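Local coordinates for malate synthase (Haloferax volcanii, PDB 3OYZ), which catalyses the magnesium-dependent Claisen condensation of acetyl-CoA with glyoxylate and the hydrolysis that releases malate and CoA in the glyoxylate cycle, at residues D233-V238 and W257-G262; T13-P18 and R32-L37; K383-M386 and A390-Q393. All coordinates share one frame; numbering follows the deposited sequence.

Contact 1: residues D233-V238 and W257-G262; sequences DDIRDV and WSLTPG. With ACO (acetyl coenzyme *a), chain B; PYR (pyruvic acid), chain C.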
# COMPACT_ATOMS: atom_id res chain seq x y z
N ASP A 233 -0.50 -9.67 -20.06
CA ASP A 233 0.08 -9.82 -21.41
C ASP A 233 0.48 -11.27 -21.74
O ASP A 233 0.81 -11.53 -22.89
CB ASP A 233 1.25 -8.86 -21.71
CG ASP A 233 2.31 -8.82 -20.58
OD1 ASP A 233 2.29 -9.68 -19.68
OD2 ASP A 233 3.18 -7.90 -20.56
N ASP A 234 0.49 -12.19 -20.79
CA ASP A 234 0.55 -13.64 -21.13
C ASP A 234 -0.78 -14.12 -21.68
O ASP A 234 -1.53 -14.79 -20.96
CB ASP A 234 0.88 -14.45 -19.87
CG ASP A 234 2.28 -14.16 -19.36
OD1 ASP A 234 3.05 -13.51 -20.09
OD2 ASP A 234 2.65 -14.54 -18.22
N ILE A 235 -1.12 -13.69 -22.90
CA ILE A 235 -2.48 -13.76 -23.44
C ILE A 235 -3.02 -15.18 -23.52
O ILE A 235 -4.24 -15.38 -23.53
CB ILE A 235 -2.59 -13.08 -24.81
CG1 ILE A 235 -1.46 -13.58 -25.72
CG2 ILE A 235 -2.35 -11.57 -24.69
CD1 ILE A 235 -1.52 -12.99 -27.15
N ARG A 236 -2.16 -16.20 -23.56
CA ARG A 236 -2.69 -17.58 -23.66
C ARG A 236 -2.96 -18.24 -22.31
O ARG A 236 -3.59 -19.30 -22.28
CB ARG A 236 -1.76 -18.53 -24.43
CG ARG A 236 -1.05 -17.95 -25.67
CD ARG A 236 -2.01 -17.40 -26.71
NE ARG A 236 -1.22 -16.85 -27.81
CZ ARG A 236 -1.69 -16.16 -28.85
NH1 ARG A 236 -2.97 -15.85 -28.93
NH2 ARG A 236 -0.85 -15.72 -29.78
N ASP A 237 -2.46 -17.63 -21.22
CA ASP A 237 -2.56 -18.19 -19.87
C ASP A 237 -3.96 -17.91 -19.34
O ASP A 237 -4.23 -16.91 -18.64
CB ASP A 237 -1.42 -17.59 -19.01
CG ASP A 237 -1.36 -18.16 -17.61
OD1 ASP A 237 -2.11 -19.09 -17.25
OD2 ASP A 237 -0.51 -17.65 -16.84
N VAL A 238 -4.89 -18.81 -19.67
CA VAL A 238 -6.26 -18.67 -19.20
C VAL A 238 -6.36 -18.71 -17.67
O VAL A 238 -7.13 -17.96 -17.05
CB VAL A 238 -7.19 -19.76 -19.83
CG1 VAL A 238 -8.58 -19.79 -19.14
CG2 VAL A 238 -7.31 -19.51 -21.32
N TRP A 257 -8.37 -5.05 -18.27
CA TRP A 257 -8.08 -4.82 -19.68
C TRP A 257 -8.13 -6.22 -20.38
O TRP A 257 -7.77 -7.22 -19.76
CB TRP A 257 -6.65 -4.33 -19.78
CG TRP A 257 -6.23 -3.56 -20.99
CD1 TRP A 257 -6.15 -4.02 -22.31
CD2 TRP A 257 -5.70 -2.23 -20.98
NE1 TRP A 257 -5.69 -2.99 -23.10
CE2 TRP A 257 -5.40 -1.89 -22.32
CE3 TRP A 257 -5.52 -1.25 -19.96
CZ2 TRP A 257 -4.89 -0.64 -22.66
CZ3 TRP A 257 -5.06 -0.01 -20.30
CH2 TRP A 257 -4.71 0.30 -21.65
N SER A 258 -8.61 -6.26 -21.62
CA SER A 258 -8.63 -7.48 -22.44
C SER A 258 -7.82 -7.25 -23.69
O SER A 258 -7.93 -6.18 -24.27
CB SER A 258 -10.07 -7.81 -22.81
OG SER A 258 -10.57 -8.41 -21.66
N LEU A 259 -6.94 -8.18 -24.08
CA LEU A 259 -6.06 -7.90 -25.23
C LEU A 259 -6.58 -8.69 -26.45
O LEU A 259 -6.17 -8.46 -27.59
CB LEU A 259 -4.60 -8.28 -24.94
CG LEU A 259 -4.00 -7.41 -23.81
CD1 LEU A 259 -2.64 -7.90 -23.47
CD2 LEU A 259 -3.97 -5.99 -24.41
N THR A 260 -7.40 -9.70 -26.18
CA THR A 260 -7.84 -10.60 -27.27
C THR A 260 -9.32 -10.91 -27.15
O THR A 260 -9.91 -10.82 -26.06
CB THR A 260 -7.08 -11.96 -27.25
OG1 THR A 260 -7.45 -12.72 -26.09
CG2 THR A 260 -5.56 -11.81 -27.26
N PRO A 261 -9.93 -11.44 -28.25
CA PRO A 261 -11.36 -11.73 -28.05
C PRO A 261 -11.58 -12.81 -27.00
O PRO A 261 -12.58 -12.82 -26.30
CB PRO A 261 -11.83 -12.16 -29.47
CG PRO A 261 -10.92 -11.31 -30.37
CD PRO A 261 -9.54 -11.39 -29.68
N GLY A 262 -10.61 -13.71 -26.86
CA GLY A 262 -10.72 -14.76 -25.82
C GLY A 262 -10.65 -14.19 -24.39
O GLY A 262 -11.45 -14.58 -23.50
N1A ACO B . -8.85 -6.49 -31.66
C2A ACO B . -9.52 -6.98 -32.72
N3A ACO B . -9.29 -8.23 -33.16
C4A ACO B . -8.37 -9.06 -32.60
C5A ACO B . -7.63 -8.54 -31.43
C6A ACO B . -7.88 -7.16 -30.99
N6A ACO B . -7.14 -6.71 -29.94
N7A ACO B . -6.79 -9.50 -31.03
C8A ACO B . -6.95 -10.55 -31.88
N9A ACO B . -7.92 -10.31 -32.77
C1B ACO B . -8.35 -11.29 -33.81
C2B ACO B . -7.11 -12.00 -34.32
O2B ACO B . -6.52 -11.22 -35.36
C3B ACO B . -7.64 -13.34 -34.78
O3B ACO B . -8.25 -13.03 -36.04
P3B ACO B . -8.53 -14.08 -37.27
O7A ACO B . -10.02 -14.28 -37.07
O8A ACO B . -7.59 -15.21 -36.90
O9A ACO B . -8.11 -13.38 -38.55
C4B ACO B . -8.72 -13.62 -33.74
O4B ACO B . -9.19 -12.34 -33.30
C5B ACO B . -8.16 -14.35 -32.53
O5B ACO B . -6.86 -13.81 -32.28
P1A ACO B . -5.82 -14.50 -31.27
O1A ACO B . -5.28 -15.82 -31.73
O2A ACO B . -6.57 -14.57 -29.97
O3A ACO B . -4.55 -13.55 -31.06
P2A ACO B . -3.41 -13.38 -32.17
O4A ACO B . -4.29 -13.24 -33.38
O5A ACO B . -2.30 -14.34 -31.83
O6A ACO B . -2.71 -11.94 -31.89
CBP ACO B . -2.02 -9.98 -30.58
CCP ACO B . -2.19 -11.50 -30.63
CDP ACO B . -1.06 -9.50 -31.67
CEP ACO B . -1.39 -9.65 -29.23
CAP ACO B . -3.34 -9.22 -30.80
OAP ACO B . -4.27 -9.88 -29.94
C9P ACO B . -3.30 -7.76 -30.42
O9P ACO B . -2.68 -6.96 -31.13
N8P ACO B . -3.93 -7.41 -29.28
C7P ACO B . -3.94 -6.02 -28.87
C6P ACO B . -2.59 -5.53 -28.32
C5P ACO B . -2.88 -4.18 -27.70
O5P ACO B . -4.03 -3.73 -27.71
N4P ACO B . -1.84 -3.58 -27.11
C3P ACO B . -1.91 -2.30 -26.42
C2P ACO B . -2.72 -2.40 -25.12
S1P ACO B . -1.44 -2.84 -23.99
C ACO B . -0.56 -1.46 -23.56
O ACO B . -0.59 -0.42 -24.19
CH3 ACO B . 0.34 -1.59 -22.37
C PYR C . 0.48 0.00 -20.21
O PYR C . 1.41 0.87 -20.28
OXT PYR C . 0.48 -0.96 -19.35
CA PYR C . -0.64 0.21 -21.01
O3 PYR C . -0.70 1.26 -21.79
CB PYR C . -1.80 -0.71 -20.93
O HOH W 1 -6.43 -15.10 -25.27

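Contact 2: residues T13-P18 and R32-L37; sequences TFFTSP and RRAAGL. With ACO (acetyl coenzyme *a), chain B.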
# COMPACT_ATOMS: atom_id res chain seq x y z
N THR A 13 -14.84 -5.24 -18.76
CA THR A 13 -13.88 -5.59 -19.80
C THR A 13 -13.64 -4.27 -20.50
O THR A 13 -14.60 -3.55 -20.73
CB THR A 13 -14.55 -6.58 -20.85
OG1 THR A 13 -15.95 -6.31 -20.85
CG2 THR A 13 -14.52 -7.98 -20.30
N PHE A 14 -12.38 -4.00 -20.81
CA PHE A 14 -11.88 -2.79 -21.44
C PHE A 14 -11.01 -3.40 -22.50
O PHE A 14 -9.89 -3.85 -22.23
CB PHE A 14 -11.04 -2.03 -20.34
CG PHE A 14 -10.37 -0.76 -20.80
CD1 PHE A 14 -10.98 0.48 -20.64
CD2 PHE A 14 -9.06 -0.80 -21.22
CE1 PHE A 14 -10.35 1.65 -21.04
CE2 PHE A 14 -8.40 0.36 -21.57
CZ PHE A 14 -9.02 1.60 -21.48
N PHE A 15 -11.48 -3.42 -23.76
CA PHE A 15 -10.73 -4.17 -24.80
C PHE A 15 -10.06 -3.28 -25.81
O PHE A 15 -10.78 -2.52 -26.43
CB PHE A 15 -11.84 -4.91 -25.62
CG PHE A 15 -11.35 -5.77 -26.77
CD1 PHE A 15 -10.17 -6.48 -26.71
CD2 PHE A 15 -12.21 -5.98 -27.88
CE1 PHE A 15 -9.72 -7.29 -27.81
CE2 PHE A 15 -11.81 -6.81 -28.97
CZ PHE A 15 -10.57 -7.49 -28.91
N THR A 16 -8.75 -3.30 -26.01
CA THR A 16 -8.18 -2.42 -27.01
C THR A 16 -7.98 -3.15 -28.37
O THR A 16 -7.53 -4.31 -28.38
CB THR A 16 -6.79 -1.98 -26.59
OG1 THR A 16 -6.19 -3.13 -26.00
CG2 THR A 16 -6.90 -0.82 -25.46
N SER A 17 -8.13 -2.41 -29.47
CA SER A 17 -7.86 -2.93 -30.83
C SER A 17 -6.94 -1.99 -31.62
O SER A 17 -7.15 -0.79 -31.66
CB SER A 17 -9.17 -3.06 -31.59
OG SER A 17 -10.00 -4.02 -30.94
N PRO A 18 -5.91 -2.51 -32.30
CA PRO A 18 -5.09 -1.58 -33.09
C PRO A 18 -5.93 -0.88 -34.16
O PRO A 18 -6.88 -1.46 -34.68
CB PRO A 18 -4.03 -2.49 -33.72
CG PRO A 18 -4.01 -3.68 -32.85
CD PRO A 18 -5.41 -3.89 -32.33
N ARG A 32 -12.87 -3.43 -37.63
CA ARG A 32 -14.14 -3.88 -38.26
C ARG A 32 -14.59 -5.15 -37.59
O ARG A 32 -15.74 -5.31 -37.28
CB ARG A 32 -14.01 -4.08 -39.78
CG ARG A 32 -13.48 -2.86 -40.51
CD ARG A 32 -13.96 -2.78 -41.98
NE ARG A 32 -13.01 -2.01 -42.76
CZ ARG A 32 -13.22 -0.74 -43.07
NH1 ARG A 32 -14.38 -0.17 -42.79
NH2 ARG A 32 -12.30 -0.12 -43.76
N ARG A 33 -13.65 -6.04 -37.30
CA ARG A 33 -14.02 -7.28 -36.63
C ARG A 33 -14.46 -7.05 -35.18
O ARG A 33 -15.51 -7.55 -34.76
CB ARG A 33 -12.80 -8.20 -36.70
CG ARG A 33 -12.90 -9.38 -35.75
CD ARG A 33 -11.68 -10.29 -35.61
NE ARG A 33 -12.11 -11.62 -35.18
CZ ARG A 33 -12.33 -12.63 -36.01
NH1 ARG A 33 -12.18 -12.49 -37.33
NH2 ARG A 33 -12.70 -13.82 -35.54
N ALA A 34 -13.71 -6.25 -34.42
CA ALA A 34 -14.03 -6.03 -33.00
C ALA A 34 -15.35 -5.31 -32.93
O ALA A 34 -16.18 -5.59 -32.07
CB ALA A 34 -12.89 -5.21 -32.32
N ALA A 35 -15.62 -4.46 -33.91
CA ALA A 35 -16.92 -3.80 -33.94
C ALA A 35 -18.12 -4.68 -34.17
O ALA A 35 -19.22 -4.22 -33.86
CB ALA A 35 -16.96 -2.68 -34.93
N GLY A 36 -17.91 -5.90 -34.70
CA GLY A 36 -19.03 -6.85 -34.91
C GLY A 36 -19.28 -7.83 -33.78
O GLY A 36 -20.31 -8.52 -33.73
N LEU A 37 -18.40 -7.81 -32.77
CA LEU A 37 -18.57 -8.70 -31.61
C LEU A 37 -19.87 -8.46 -30.86
O LEU A 37 -20.28 -7.31 -30.76
CB LEU A 37 -17.35 -8.54 -30.69
CG LEU A 37 -15.98 -8.98 -31.19
CD1 LEU A 37 -14.87 -8.61 -30.18
CD2 LEU A 37 -15.96 -10.51 -31.44
N1A ACO B . -8.85 -6.49 -31.66
C2A ACO B . -9.52 -6.98 -32.72
N3A ACO B . -9.29 -8.23 -33.16
C4A ACO B . -8.37 -9.06 -32.60
C5A ACO B . -7.63 -8.54 -31.43
C6A ACO B . -7.88 -7.16 -30.99
N6A ACO B . -7.14 -6.71 -29.94
N7A ACO B . -6.79 -9.50 -31.03
C8A ACO B . -6.95 -10.55 -31.88
N9A ACO B . -7.92 -10.31 -32.77
C1B ACO B . -8.35 -11.29 -33.81
C2B ACO B . -7.11 -12.00 -34.32
O2B ACO B . -6.52 -11.22 -35.36
C3B ACO B . -7.64 -13.34 -34.78
O3B ACO B . -8.25 -13.03 -36.04
P3B ACO B . -8.53 -14.08 -37.27
O7A ACO B . -10.02 -14.28 -37.07
O8A ACO B . -7.59 -15.21 -36.90
O9A ACO B . -8.11 -13.38 -38.55
C4B ACO B . -8.72 -13.62 -33.74
O4B ACO B . -9.19 -12.34 -33.30
C5B ACO B . -8.16 -14.35 -32.53
O5B ACO B . -6.86 -13.81 -32.28
P1A ACO B . -5.82 -14.50 -31.27
O1A ACO B . -5.28 -15.82 -31.73
O2A ACO B . -6.57 -14.57 -29.97
O3A ACO B . -4.55 -13.55 -31.06
P2A ACO B . -3.41 -13.38 -32.17
O4A ACO B . -4.29 -13.24 -33.38
O5A ACO B . -2.30 -14.34 -31.83
O6A ACO B . -2.71 -11.94 -31.89
CBP ACO B . -2.02 -9.98 -30.58
CCP ACO B . -2.19 -11.50 -30.63
CDP ACO B . -1.06 -9.50 -31.67
CEP ACO B . -1.39 -9.65 -29.23
CAP ACO B . -3.34 -9.22 -30.80
OAP ACO B . -4.27 -9.88 -29.94
C9P ACO B . -3.30 -7.76 -30.42
O9P ACO B . -2.68 -6.96 -31.13
N8P ACO B . -3.93 -7.41 -29.28
C7P ACO B . -3.94 -6.02 -28.87
C6P ACO B . -2.59 -5.53 -28.32
C5P ACO B . -2.88 -4.18 -27.70
O5P ACO B . -4.03 -3.73 -27.71
N4P ACO B . -1.84 -3.58 -27.11
C3P ACO B . -1.91 -2.30 -26.42
C2P ACO B . -2.72 -2.40 -25.12
S1P ACO B . -1.44 -2.84 -23.99
C ACO B . -0.56 -1.46 -23.56
O ACO B . -0.59 -0.42 -24.19
CH3 ACO B . 0.34 -1.59 -22.37

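Contact 3: residues K383-M386 and A390-Q393; sequences KDRM and ATYQ. With ACO (acetyl coenzyme *a), chain B.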
# COMPACT_ATOMS: atom_id res chain seq x y z
N LYS A 383 5.87 -20.34 -25.11
CA LYS A 383 5.35 -19.33 -24.17
C LYS A 383 5.12 -18.04 -24.95
O LYS A 383 6.07 -17.57 -25.58
CB LYS A 383 6.38 -19.10 -23.07
CG LYS A 383 5.81 -19.01 -21.67
CD LYS A 383 6.95 -19.00 -20.66
CE LYS A 383 6.45 -19.40 -19.29
NZ LYS A 383 6.16 -20.86 -19.25
N ASP A 384 3.91 -17.50 -24.95
CA ASP A 384 3.56 -16.28 -25.72
C ASP A 384 3.37 -15.07 -24.79
O ASP A 384 2.71 -15.16 -23.76
CB ASP A 384 2.25 -16.41 -26.52
CG ASP A 384 2.38 -17.22 -27.80
OD1 ASP A 384 3.35 -17.99 -27.98
OD2 ASP A 384 1.45 -17.09 -28.63
N ARG A 385 3.89 -13.91 -25.18
CA ARG A 385 3.63 -12.67 -24.43
C ARG A 385 3.40 -11.54 -25.44
O ARG A 385 4.18 -11.43 -26.40
CB ARG A 385 4.84 -12.34 -23.57
CG ARG A 385 4.59 -11.18 -22.62
CD ARG A 385 5.91 -10.60 -22.12
NE ARG A 385 5.59 -9.48 -21.23
CZ ARG A 385 6.46 -8.90 -20.41
NH1 ARG A 385 7.70 -9.34 -20.37
NH2 ARG A 385 6.09 -7.87 -19.67
N MET A 386 2.32 -10.77 -25.26
CA MET A 386 2.08 -9.53 -26.03
C MET A 386 3.18 -8.51 -25.74
O MET A 386 3.47 -8.22 -24.56
CB MET A 386 0.67 -8.99 -25.74
CG MET A 386 0.15 -7.83 -26.63
SD MET A 386 0.77 -6.15 -26.22
CE MET A 386 0.28 -6.03 -24.47
N ALA A 390 5.67 -0.09 -24.87
CA ALA A 390 5.77 -0.09 -23.39
C ALA A 390 6.62 -1.27 -22.92
O ALA A 390 7.46 -1.16 -22.03
CB ALA A 390 4.37 -0.14 -22.78
N THR A 391 6.37 -2.45 -23.49
CA THR A 391 7.09 -3.63 -23.09
C THR A 391 8.58 -3.45 -23.38
O THR A 391 9.46 -3.86 -22.60
CB THR A 391 6.62 -4.89 -23.91
OG1 THR A 391 5.21 -4.85 -24.12
CG2 THR A 391 7.01 -6.18 -23.22
N TYR A 392 8.84 -2.93 -24.57
CA TYR A 392 10.18 -2.58 -24.93
C TYR A 392 10.80 -1.63 -23.90
O TYR A 392 11.92 -1.85 -23.42
CB TYR A 392 10.07 -1.90 -26.30
CG TYR A 392 11.36 -1.33 -26.75
CD1 TYR A 392 12.36 -2.16 -27.22
CD2 TYR A 392 11.59 0.04 -26.74
CE1 TYR A 392 13.56 -1.65 -27.66
CE2 TYR A 392 12.81 0.56 -27.13
CZ TYR A 392 13.79 -0.30 -27.60
OH TYR A 392 15.00 0.16 -28.04
N GLN A 393 10.13 -0.51 -23.60
CA GLN A 393 10.69 0.46 -22.64
C GLN A 393 10.95 -0.22 -21.29
O GLN A 393 12.04 -0.11 -20.67
CB GLN A 393 9.67 1.62 -22.51
CG GLN A 393 9.57 2.50 -23.74
CD GLN A 393 10.93 3.10 -24.10
OE1 GLN A 393 11.80 3.33 -23.23
NE2 GLN A 393 11.15 3.32 -25.40
N1A ACO B . -8.85 -6.49 -31.66
C2A ACO B . -9.52 -6.98 -32.72
N3A ACO B . -9.29 -8.23 -33.16
C4A ACO B . -8.37 -9.06 -32.60
C5A ACO B . -7.63 -8.54 -31.43
C6A ACO B . -7.88 -7.16 -30.99
N6A ACO B . -7.14 -6.71 -29.94
N7A ACO B . -6.79 -9.50 -31.03
C8A ACO B . -6.95 -10.55 -31.88
N9A ACO B . -7.92 -10.31 -32.77
C1B ACO B . -8.35 -11.29 -33.81
C2B ACO B . -7.11 -12.00 -34.32
O2B ACO B . -6.52 -11.22 -35.36
C3B ACO B . -7.64 -13.34 -34.78
O3B ACO B . -8.25 -13.03 -36.04
P3B ACO B . -8.53 -14.08 -37.27
O7A ACO B . -10.02 -14.28 -37.07
O8A ACO B . -7.59 -15.21 -36.90
O9A ACO B . -8.11 -13.38 -38.55
C4B ACO B . -8.72 -13.62 -33.74
O4B ACO B . -9.19 -12.34 -33.30
C5B ACO B . -8.16 -14.35 -32.53
O5B ACO B . -6.86 -13.81 -32.28
P1A ACO B . -5.82 -14.50 -31.27
O1A ACO B . -5.28 -15.82 -31.73
O2A ACO B . -6.57 -14.57 -29.97
O3A ACO B . -4.55 -13.55 -31.06
P2A ACO B . -3.41 -13.38 -32.17
O4A ACO B . -4.29 -13.24 -33.38
O5A ACO B . -2.30 -14.34 -31.83
O6A ACO B . -2.71 -11.94 -31.89
CBP ACO B . -2.02 -9.98 -30.58
CCP ACO B . -2.19 -11.50 -30.63
CDP ACO B . -1.06 -9.50 -31.67
CEP ACO B . -1.39 -9.65 -29.23
CAP ACO B . -3.34 -9.22 -30.80
OAP ACO B . -4.27 -9.88 -29.94
C9P ACO B . -3.30 -7.76 -30.42
O9P ACO B . -2.68 -6.96 -31.13
N8P ACO B . -3.93 -7.41 -29.28
C7P ACO B . -3.94 -6.02 -28.87
C6P ACO B . -2.59 -5.53 -28.32
C5P ACO B . -2.88 -4.18 -27.70
O5P ACO B . -4.03 -3.73 -27.71
N4P ACO B . -1.84 -3.58 -27.11
C3P ACO B . -1.91 -2.30 -26.42
C2P ACO B . -2.72 -2.40 -25.12
S1P ACO B . -1.44 -2.84 -23.99
C ACO B . -0.56 -1.46 -23.56
O ACO B . -0.59 -0.42 -24.19
CH3 ACO B . 0.34 -1.59 -22.37
O HOH W 2 3.34 -6.13 -22.64

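Contact 1: residues D233-V238 and W257-G262
I235 and L259 make the apolar heart of this contact. The methyl CG2 of I235 lies 3.9 Å from CD1 of L259, and the two side chains cross at about a right angle. CD1 of L259 also packs on the backbone CA of D233. Beside this pair, CB of I235 rests on the methyl CG2 of T260 at 4.1 Å. This part is buried, and no direct hydrogen bond joins the two segments.

The looser side lies toward D234, D237 and V238, which are partly exposed and do not touch 257-262. Between the two sides, a water bridges the segments: it donates to O of I235 and lies 2.7 Å from OG1 of T260. OG1 of T260 also caps the helix 261-269 at N of Q263, and D237 caps the helix 238-249 in the same way.

The segments lie where strands 226-229 and 255-258 of the TIM barrel pass into the following helices, and acetyl-CoA lies against both. O of L259 takes three donors from the cofactor: N8P at 3.0 Å, N6A at 3.1 Å and, weakly, OAP. The folded cofactor thus has its adenine and its pantetheine arm tied to one carbonyl. R236 bends at chi2 (-58°) and brings NH2 to within 2.9 Å of O5A of the diphosphate, with a nearly straight bond. CD1 of I235 covers one face of the R236 guanidinium, and D384 forms a salt bridge with NE. On W257, the methyl CB of pyruvate sits over one face of the indole, 3.2 Å from CH2.

The chemistry is therefore divided. Methyl groups and one water join the two segments, while a carbonyl and a guanidinium bind the cofactor. The positive charge of R236 would offset part of the diphosphate charge.

Contact 2: residues T13-P18 and R32-L37
F15, A34 and L37 account for most of the buried surface between strand 13-18 and the end of helix 29-36. The F15 ring reaches out from the strand with CG anti to the backbone N (chi1 -180°). Its CE2 atom meets two aliphatic groups of the other segment: CD1 of L37 at 3.8 Å and CB of A34 at 3.9 Å. Both approach the ring obliquely. The L37 side chain crosses that of F15 at about a right angle.

A34 has a second neighbour on the strand. Its CB lies 3.4 Å from OG of S17, and the same methyl packs against C2A of the adenine. The short alanine side chain thus fits among a phenyl ring, a hydroxyl and the base.

F15 also meets the cofactor, through CE1 and CZ. CZ lies 3.4 Å from N1A, and CE1 is close to N6A. The adenine is then read by the strand itself. OG of S17 donates to N1A at 2.8 Å, and O of T16 accepts from N6A at 2.9 Å with an angle of 162°. This pair of bonds matches the acceptor and donor edge of adenine. T16 uses its hydroxyl further along, donating a hydrogen bond to O5P of the pantetheine arm. R33 extends from the helix so that O7A of the 3'-phosphate lies over one face of its guanidinium.

The contact belongs to the beta-alpha-beta unit formed by strand 13-18, helix 29-36 and strand 45-49 of the barrel. Strand 13-18 runs between strands 45-49 and 255-258. W46 of the first touches A34 and bonds to OG of S17. Helix 261-269 covers F15 through P261 and V264, and helix 59-73 packs on A35.

Contact 3: residues K383-M386 and A390-Q393
T391 meets R385 and M386 where strand 382-387, one arm of an antiparallel pair with 364-369, leads through a tight connection into helix 389-395. This strand-to-helix link lies beyond the TIM barrel and carries D388, predicted to be the proton acceptor.

A390 comes first on the helix. It faces the active site, touching pyruvate, D52 and D192, rather than the strand.

T391 follows and makes the contact. Its CG2, anti to the backbone N, points at R385 and sits over the centre of one guanidinium face, 3.9 Å from CZ. The two side chains come from opposite directions. R385 is held by D233 at NE and by G204 at NH1, so the methyl packs on an anchored group. OG1 of T391 bonds to N of D388 and to a water. Y392 then turns to helix 343-358, and Q393 bonds to E389.

On the strand, M386 lays its side chain along the pantetheine, with CG 3.5 Å from CEP and CE 3.7 Å from S1P. The water completes the contact: it accepts from OG1 of T391 at 2.7 Å and donates to O of M386 at 2.8 Å.

Along the chain the contacts follow in series: contact 2 closes first, then contact 1, then contact 3. Contacts 1 and 2 share the parallel barrel sheet, in which strands 255-258 and 13-18 are neighbours. Their centres lie about 13 Å apart, and N of S258 bonds to O of F14. Contact 3 comes from the later antiparallel pair. Its centre is about 12 Å from that of contact 1, and O of D233 accepts a probable hydrogen bond from N of M386. Contacts 2 and 3 do not touch, with nearest atoms about 7 Å apart. All three reach acetyl-CoA, so barrel strands and a C-terminal element together line the binding site of one cofactor.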